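Local coordinates for protein luciferase-like enzymeAMP-CoA-ligase (Zophobas atratus, PDB 4W8O) that probably activates carboxylic acids through acyl-adenylates, as a luciferase-like member of the adenylate-forming AMP-CoA-ligase family from a nonluminescent mealworm, at residues 84-89 against 154-159; 325-330 against 401-406; 382-387 against 395-400. All coordinates share one frame; numbering follows the deposited sequence.

How the interactions relate
The three contacts show how one kind of apolar grip is adapted to different depths of a fold. Interaction 1 is fully buried and joins a helix to a helical turn at the border of the eight-stranded sheet; its centre lies about 32 and 33 Å from those of the other two. Interactions 2 and 3 are neighbours, with centres about 7 Å apart, and 382-387/395-400 is nested within the loop that 325-330/401-406 closes. Interaction 2 is mostly buried and reaches a ligand pocket, whereas interaction 3 is only partly buried and relies on methionine and phenylalanine. Probable hydrogen bonds, from backbone Met385 N to Glu326 O and from side-chain Lys404 NZ to Glu395 O, join these two.

Interaction 1: residues 84-89 against 154-159; sequences SIPLIA and GTFAEM
Pro86, in the first turn of helix 85-92, and Phe156, at the start of the short helix 156-159, mark the closest backbone approach, with their CA atoms 8.3 Å apart. The ring of Phe156 bridges this gap. Its CG stands anti to the backbone N (chi1 169°), which carries the CE1 and CZ corner of the ring over to the other helix. There CZ meets Ile85 CB at 3.9 Å and the CG2 branch at 4.0 Å, while Phe156 CE1 rests 3.9 Å from Pro86 CD. Both aliphatic groups come obliquely to the ring, and each side chain crosses the phenylalanine at about a right angle. In Ile85 it is the branch point and CG2 that do the touching. Arg54 of helix 48-64 also packs on Ile85 and Phe156, and Phe147 meets the Phe156 ring with planes at about 50°. Behind the aromatic, Thr155 sits at the N-cap: its OG1 accepts from Glu158 N at 3.2 Å, and Glu158 OE1 accepts in return from Thr155 N, met from above the carboxylate plane. This is a capping box, set where border strand 154-155 of a mixed sheet passes into a helical turn that packs its first residue against helix 85-92.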
loop_
_atom_site.group_PDB
_atom_site.type_symbol
_atom_site.label_atom_id
_atom_site.label_comp_id
_atom_site.label_asym_id
_atom_site.label_seq_id
_atom_site.Cartn_x
_atom_site.Cartn_y
_atom_site.Cartn_z
ATOM N N SER A 84 13.113 -0.515 1.474
ATOM C CA SER A 84 12.384 0.668 1.935
ATOM C C SER A 84 13.285 1.777 2.525
ATOM O O SER A 84 12.838 2.911 2.695
ATOM C CB SER A 84 11.283 0.275 2.934
ATOM O OG SER A 84 11.834 -0.157 4.161
ATOM N N ILE A 85 14.547 1.472 2.822
ATOM C CA ILE A 85 15.425 2.454 3.494
ATOM C C ILE A 85 15.624 3.736 2.675
ATOM O O ILE A 85 15.455 4.835 3.207
ATOM C CB ILE A 85 16.804 1.847 3.875
ATOM C CG1 ILE A 85 16.636 0.637 4.804
ATOM C CG2 ILE A 85 17.698 2.893 4.527
ATOM C CD1 ILE A 85 15.809 0.896 6.051
ATOM N N PRO A 86 15.981 3.603 1.378
ATOM C CA PRO A 86 16.149 4.803 0.559
ATOM C C PRO A 86 14.831 5.497 0.173
ATOM O O PRO A 86 14.839 6.679 -0.180
ATOM C CB PRO A 86 16.906 4.296 -0.678
ATOM C CG PRO A 86 16.673 2.828 -0.726
ATOM C CD PRO A 86 16.298 2.362 0.644
ATOM N N LEU A 87 13.719 4.769 0.239
ATOM C CA LEU A 87 12.393 5.360 0.074
ATOM C C LEU A 87 12.071 6.283 1.250
ATOM O O LEU A 87 11.638 7.432 1.060
ATOM C CB LEU A 87 11.338 4.254 -0.059
ATOM C CG LEU A 87 9.917 4.731 -0.357
ATOM C CD1 LEU A 87 9.225 3.778 -1.321
ATOM C CD2 LEU A 87 9.087 4.890 0.904
ATOM N N ILE A 88 12.289 5.770 2.460
ATOM C CA ILE A 88 12.116 6.536 3.699
ATOM C C ILE A 88 13.024 7.756 3.679
ATOM O O ILE A 88 12.598 8.863 4.008
ATOM C CB ILE A 88 12.454 5.665 4.936
ATOM C CG1 ILE A 88 11.391 4.577 5.134
ATOM C CG2 ILE A 88 12.573 6.510 6.197
ATOM C CD1 ILE A 88 11.884 3.381 5.920
ATOM N N ALA A 89 14.284 7.533 3.294
ATOM C CA ALA A 89 15.285 8.592 3.203
ATOM C C ALA A 89 14.851 9.690 2.228
ATOM O O ALA A 89 14.913 10.888 2.546
ATOM C CB ALA A 89 16.622 7.995 2.773
ATOM N N GLY A 154 26.488 3.200 -8.755
ATOM C CA GLY A 154 26.616 3.334 -7.305
ATOM C C GLY A 154 25.914 2.192 -6.593
ATOM O O GLY A 154 25.144 1.454 -7.201
ATOM N N THR A 155 26.188 2.045 -5.304
ATOM C CA THR A 155 25.618 0.954 -4.513
ATOM C C THR A 155 24.890 1.496 -3.297
ATOM O O THR A 155 25.187 2.596 -2.826
ATOM C CB THR A 155 26.708 -0.008 -4.017
ATOM O OG1 THR A 155 27.589 0.688 -3.126
ATOM C CG2 THR A 155 27.504 -0.552 -5.178
ATOM N N PHE A 156 23.947 0.712 -2.789
ATOM C CA PHE A 156 23.208 1.076 -1.589
ATOM C C PHE A 156 24.139 1.179 -0.379
ATOM O O PHE A 156 24.009 2.089 0.439
ATOM C CB PHE A 156 22.088 0.063 -1.316
ATOM C CG PHE A 156 21.446 0.223 0.031
ATOM C CD1 PHE A 156 20.578 1.278 0.280
ATOM C CD2 PHE A 156 21.725 -0.665 1.057
ATOM C CE1 PHE A 156 19.992 1.436 1.528
ATOM C CE2 PHE A 156 21.145 -0.514 2.304
ATOM C CZ PHE A 156 20.271 0.536 2.539
ATOM N N ALA A 157 25.075 0.243 -0.276
ATOM C CA ALA A 157 26.065 0.236 0.804
ATOM C C ALA A 157 26.850 1.551 0.883
ATOM O O ALA A 157 27.150 2.028 1.979
ATOM C CB ALA A 157 27.017 -0.937 0.636
ATOM N N GLU A 158 27.176 2.129 -0.273
ATOM C CA GLU A 158 27.826 3.444 -0.327
ATOM C C GLU A 158 26.937 4.556 0.223
ATOM O O GLU A 158 27.430 5.465 0.898
ATOM C CB GLU A 158 28.229 3.794 -1.758
ATOM C CG GLU A 158 29.497 3.099 -2.215
ATOM C CD GLU A 158 29.652 3.048 -3.726
ATOM O OE1 GLU A 158 28.897 3.723 -4.459
ATOM O OE2 GLU A 158 30.551 2.318 -4.180
ATOM N N MET A 159 25.638 4.490 -0.076
ATOM C CA MET A 159 24.680 5.498 0.398
ATOM C C MET A 159 24.467 5.465 1.921
ATOM O O MET A 159 24.029 6.461 2.499
ATOM C CB MET A 159 23.320 5.346 -0.317
ATOM C CG MET A 159 23.328 5.629 -1.812
ATOM S SD MET A 159 23.883 7.300 -2.230
ATOM C CE MET A 159 22.487 8.259 -1.643
#

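Interaction 2: residues 325-330 against 401-406; sequences SEIGLL and GFLKTG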
loop_
_atom_site.group_PDB
_atom_site.type_symbol
_atom_site.label_atom_id
_atom_site.label_comp_id
_atom_site.label_asym_id
_atom_site.label_seq_id
_atom_site.Cartn_x
_atom_site.Cartn_y
_atom_site.Cartn_z
ATOM N N SER A 325 -5.846 2.122 -5.688
ATOM C CA SER A 325 -4.666 2.967 -5.549
ATOM C C SER A 325 -5.035 4.420 -5.424
ATOM O O SER A 325 -4.342 5.182 -4.753
ATOM C CB SER A 325 -3.742 2.778 -6.746
ATOM O OG SER A 325 -3.410 1.411 -6.858
ATOM N N GLU A 326 -6.145 4.791 -6.055
ATOM C CA GLU A 326 -6.581 6.182 -6.119
ATOM C C GLU A 326 -7.060 6.763 -4.786
ATOM O O GLU A 326 -7.205 7.984 -4.673
ATOM C CB GLU A 326 -7.710 6.337 -7.145
ATOM C CG GLU A 326 -7.281 6.233 -8.596
ATOM C CD GLU A 326 -7.150 4.809 -9.105
ATOM O OE1 GLU A 326 -7.287 3.838 -8.327
ATOM O OE2 GLU A 326 -6.899 4.671 -10.308
ATOM N N ILE A 327 -7.327 5.911 -3.800
ATOM C CA ILE A 327 -7.983 6.356 -2.550
ATOM C C ILE A 327 -7.774 5.450 -1.329
ATOM O O ILE A 327 -8.167 5.818 -0.228
ATOM C CB ILE A 327 -9.500 6.535 -2.780
ATOM C CG1 ILE A 327 -10.142 7.389 -1.679
ATOM C CG2 ILE A 327 -10.179 5.176 -2.918
ATOM C CD1 ILE A 327 -11.488 7.961 -2.071
ATOM N N GLY A 328 -7.140 4.291 -1.504
ATOM C CA GLY A 328 -6.939 3.359 -0.406
ATOM C C GLY A 328 -8.196 2.548 -0.129
ATOM O O GLY A 328 -8.968 2.244 -1.041
ATOM N N LEU A 329 -8.396 2.206 1.137
ATOM C CA LEU A 329 -9.465 1.309 1.558
ATOM C C LEU A 329 -10.826 2.013 1.553
ATOM O O LEU A 329 -10.976 3.081 2.136
ATOM C CB LEU A 329 -9.142 0.766 2.952
ATOM C CG LEU A 329 -9.873 -0.469 3.466
ATOM C CD1 LEU A 329 -9.902 -1.592 2.447
ATOM C CD2 LEU A 329 -9.195 -0.934 4.747
ATOM N N LEU A 330 -11.802 1.403 0.882
ATOM C CA LEU A 330 -13.121 2.002 0.665
ATOM C C LEU A 330 -14.226 1.330 1.465
ATOM O O LEU A 330 -15.139 1.997 1.960
ATOM C CB LEU A 330 -13.479 1.948 -0.820
ATOM C CG LEU A 330 -12.718 2.935 -1.699
ATOM C CD1 LEU A 330 -13.142 2.757 -3.150
ATOM C CD2 LEU A 330 -12.941 4.369 -1.216
ATOM N N GLY A 401 -17.358 16.112 -7.218
ATOM C CA GLY A 401 -15.996 15.802 -6.771
ATOM C C GLY A 401 -15.790 14.380 -6.266
ATOM O O GLY A 401 -14.826 14.118 -5.547
ATOM N N PHE A 402 -16.690 13.460 -6.629
ATOM C CA PHE A 402 -16.564 12.059 -6.219
ATOM C C PHE A 402 -15.723 11.324 -7.242
ATOM O O PHE A 402 -15.890 11.537 -8.436
ATOM C CB PHE A 402 -17.922 11.365 -6.150
ATOM C CG PHE A 402 -18.704 11.639 -4.890
ATOM C CD1 PHE A 402 -19.165 12.918 -4.599
ATOM C CD2 PHE A 402 -19.015 10.603 -4.018
ATOM C CE1 PHE A 402 -19.908 13.164 -3.448
ATOM C CE2 PHE A 402 -19.751 10.841 -2.865
ATOM C CZ PHE A 402 -20.197 12.123 -2.577
ATOM N N LEU A 403 -14.832 10.453 -6.770
ATOM C CA LEU A 403 -14.043 9.581 -7.645
ATOM C C LEU A 403 -14.947 8.503 -8.237
ATOM O O LEU A 403 -15.664 7.819 -7.511
ATOM C CB LEU A 403 -12.895 8.920 -6.870
ATOM C CG LEU A 403 -12.041 7.865 -7.600
ATOM C CD1 LEU A 403 -11.123 8.508 -8.638
ATOM C CD2 LEU A 403 -11.224 7.046 -6.608
ATOM N N LYS A 404 -14.901 8.353 -9.554
ATOM C CA LYS A 404 -15.603 7.264 -10.232
ATOM C C LYS A 404 -14.723 6.025 -10.127
ATOM O O LYS A 404 -13.611 6.028 -10.635
ATOM C CB LYS A 404 -15.842 7.624 -11.698
ATOM C CG LYS A 404 -16.618 8.918 -11.902
ATOM C CD LYS A 404 -16.635 9.294 -13.372
ATOM C CE LYS A 404 -17.209 10.676 -13.595
ATOM N NZ LYS A 404 -16.842 11.185 -14.949
ATOM N N THR A 405 -15.196 4.983 -9.444
ATOM C CA THR A 405 -14.366 3.799 -9.206
ATOM C C THR A 405 -14.216 2.926 -10.444
ATOM O O THR A 405 -13.333 2.065 -10.492
ATOM C CB THR A 405 -14.932 2.888 -8.105
ATOM O OG1 THR A 405 -16.215 2.393 -8.511
ATOM C CG2 THR A 405 -15.026 3.626 -6.776
ATOM N N GLY A 406 -15.090 3.121 -11.425
ATOM C CA GLY A 406 -15.132 2.248 -12.591
ATOM C C GLY A 406 -15.754 0.895 -12.307
ATOM O O GLY A 406 -15.709 0.005 -13.160
#
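Glu326 CB and Leu403 CD2 press together at 3.6 Å, the tight end of a contact made by aliphatic groups. The same CD2 methyl serves Ile327 more loosely, lying 4.2 Å from its CB, so one branch of Leu403 covers two successive residues. It gets there because CG is anti to the backbone N (chi1 174°), which brings CD2 up against Glu326 and Ile327. A classic beta bulge, in which Ile327 and Gly328 pair with the single residue Met324, lies where strands 317-324 and 328-332 join in a hairpin. Tyr322 to Glu326 (YGMSE) resemble the YGxTE motif that lines the active site of adenylate-forming enzymes, consistent with a pocket here. The far end is slacker: Leu330 CD1 and Thr405 CG2 run past each other in opposite directions and touch at 4.2 Å. Thr405 keeps its hydroxyl for other work, a hydrogen bond between OG1 and Leu377 O, and gives the leucine its methyl. On the more open side, Glu326 bends at chi2 (82°), turning its carboxylate from the leucine to the ligand pocket, where a polyether, probably from the crystallisation liquor, lies so close to the side chain that the modelled approach is doubtful.

Interaction 3: residues 382-387 against 395-400; sequences DAMMTG and ECFDGD
The Phe397 ring is gripped by two consecutive methionines, Met384 at its edge and Met385 obliquely at its far end. Met384 CG lies near the ring plane, 3.9 Å from CE1, and SD follows it along the same edge. The sulfur stands 5.3 Å from the ring centroid and 82° off the ring normal, an edge-on Met-aromatic contact in which the methionine and the phenylalanine run antiparallel alongside each other. Met385 works differently. Its CG takes the position between the backbone N and the carbonyl carbon (chi1 64°), and from there the chain runs extended, so that CE reaches Phe397 CZ at 3.6 Å. The same methyl also touches Cys396, 4.0 Å from its CB, and so covers two adjacent residues of 395-400. Both segments belong to the long excursion between strands 367-380 and 403-411, neighbours in the antiparallel sheet; part way along, this excursion lends strand 387-388 to the border of the eight-stranded mixed sheet, and Phe397 packs its return limb against its outgoing limb. With the ring of Phe397 cut back to an alanine, Met384 SD would probably lose its aromatic neighbour and the Met385 methyl its contact with CZ, opening a gap between the two limbs. Leu403 of the following strand touches Met384, Met385 and Phe397 alike. Just past the aromatic, Asp398 folds the chain into an Asx turn: its OD1 accepts from Asp400 N at 2.8 Å, the donor lying out of the carboxylate plane and the bond noticeably bent (137°). OD1 also receives Phe402 N, while OD2 makes salt bridges with Lys359 and Arg378, so both carboxylate oxygens are engaged.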
loop_
_atom_site.group_PDB
_atom_site.type_symbol
_atom_site.label_atom_id
_atom_site.label_comp_id
_atom_site.label_asym_id
_atom_site.label_seq_id
_atom_site.Cartn_x
_atom_site.Cartn_y
_atom_site.Cartn_z
ATOM N N ASP A 382 -10.802 12.522 2.006
ATOM C CA ASP A 382 -9.540 13.248 2.037
ATOM C C ASP A 382 -8.350 12.368 1.657
ATOM O O ASP A 382 -7.238 12.875 1.568
ATOM C CB ASP A 382 -9.295 13.837 3.432
ATOM C CG ASP A 382 -10.221 14.988 3.760
ATOM O OD1 ASP A 382 -10.969 15.471 2.870
ATOM O OD2 ASP A 382 -10.182 15.419 4.929
ATOM N N ALA A 383 -8.586 11.068 1.436
ATOM C CA ALA A 383 -7.551 10.121 1.001
ATOM C C ALA A 383 -7.439 10.040 -0.519
ATOM O O ALA A 383 -6.645 9.272 -1.046
ATOM C CB ALA A 383 -7.843 8.733 1.557
ATOM N N MET A 384 -8.239 10.829 -1.215
ATOM C CA MET A 384 -8.300 10.807 -2.667
ATOM C C MET A 384 -7.023 11.380 -3.285
ATOM O O MET A 384 -6.455 12.352 -2.775
ATOM C CB MET A 384 -9.488 11.659 -3.116
ATOM C CG MET A 384 -10.283 11.104 -4.278
ATOM S SD MET A 384 -12.014 11.626 -4.158
ATOM C CE MET A 384 -11.837 13.392 -3.878
ATOM N N MET A 385 -6.595 10.779 -4.391
ATOM C CA MET A 385 -5.493 11.310 -5.203
ATOM C C MET A 385 -5.748 12.758 -5.605
ATOM O O MET A 385 -6.902 13.159 -5.806
ATOM C CB MET A 385 -5.294 10.474 -6.467
ATOM C CG MET A 385 -6.456 10.485 -7.449
ATOM S SD MET A 385 -6.032 9.717 -9.028
ATOM C CE MET A 385 -7.564 9.983 -9.918
ATOM N N THR A 386 -4.664 13.521 -5.730
ATOM C CA THR A 386 -4.749 14.912 -6.149
ATOM C C THR A 386 -4.878 15.060 -7.663
ATOM O O THR A 386 -5.349 16.083 -8.127
ATOM C CB THR A 386 -3.526 15.732 -5.680
ATOM O OG1 THR A 386 -2.321 15.089 -6.107
ATOM C CG2 THR A 386 -3.521 15.849 -4.190
ATOM N N GLY A 387 -4.464 14.052 -8.424
ATOM C CA GLY A 387 -4.488 14.138 -9.886
ATOM C C GLY A 387 -3.422 13.254 -10.492
ATOM O O GLY A 387 -2.847 12.419 -9.790
ATOM N N GLU A 395 -11.755 13.720 -15.779
ATOM C CA GLU A 395 -12.918 12.853 -15.974
ATOM C C GLU A 395 -13.009 11.702 -14.984
ATOM O O GLU A 395 -14.030 11.005 -14.953
ATOM C CB GLU A 395 -12.972 12.321 -17.405
ATOM C CG GLU A 395 -13.407 13.374 -18.412
ATOM C CD GLU A 395 -13.983 12.793 -19.694
ATOM O OE1 GLU A 395 -14.419 11.617 -19.711
ATOM O OE2 GLU A 395 -14.008 13.532 -20.697
ATOM N N CYS A 396 -11.960 11.506 -14.182
ATOM C CA CYS A 396 -12.010 10.580 -13.049
ATOM C C CYS A 396 -12.968 11.035 -11.927
ATOM O O CYS A 396 -13.320 10.234 -11.061
ATOM C CB CYS A 396 -10.621 10.411 -12.433
ATOM S SG CYS A 396 -9.339 9.853 -13.573
ATOM N N PHE A 397 -13.356 12.310 -11.920
ATOM C CA PHE A 397 -14.203 12.850 -10.856
ATOM C C PHE A 397 -15.498 13.412 -11.433
ATOM O O PHE A 397 -15.485 14.040 -12.496
ATOM C CB PHE A 397 -13.460 13.947 -10.085
ATOM C CG PHE A 397 -12.101 13.525 -9.597
ATOM C CD1 PHE A 397 -11.951 12.893 -8.375
ATOM C CD2 PHE A 397 -10.976 13.760 -10.366
ATOM C CE1 PHE A 397 -10.700 12.504 -7.925
ATOM C CE2 PHE A 397 -9.719 13.370 -9.924
ATOM C CZ PHE A 397 -9.579 12.742 -8.698
ATOM N N ASP A 398 -16.608 13.192 -10.729
ATOM C CA ASP A 398 -17.916 13.634 -11.215
ATOM C C ASP A 398 -18.198 15.066 -10.752
ATOM O O ASP A 398 -17.340 15.703 -10.136
ATOM C CB ASP A 398 -19.025 12.643 -10.811
ATOM C CG ASP A 398 -19.384 12.697 -9.325
ATOM O OD1 ASP A 398 -19.066 13.688 -8.622
ATOM O OD2 ASP A 398 -20.011 11.722 -8.859
ATOM N N GLY A 399 -19.394 15.565 -11.048
ATOM C CA GLY A 399 -19.758 16.955 -10.756
ATOM C C GLY A 399 -19.674 17.366 -9.296
ATOM O O GLY A 399 -19.481 18.546 -8.998
ATOM N N ASP A 400 -19.824 16.404 -8.387
ATOM C CA ASP A 400 -19.733 16.663 -6.946
ATOM C C ASP A 400 -18.360 16.304 -6.358
ATOM O O ASP A 400 -18.214 16.205 -5.140
ATOM C CB ASP A 400 -20.837 15.893 -6.209
ATOM C CG ASP A 400 -22.233 16.390 -6.549
ATOM O OD1 ASP A 400 -22.406 17.597 -6.805
ATOM O OD2 ASP A 400 -23.174 15.573 -6.543
#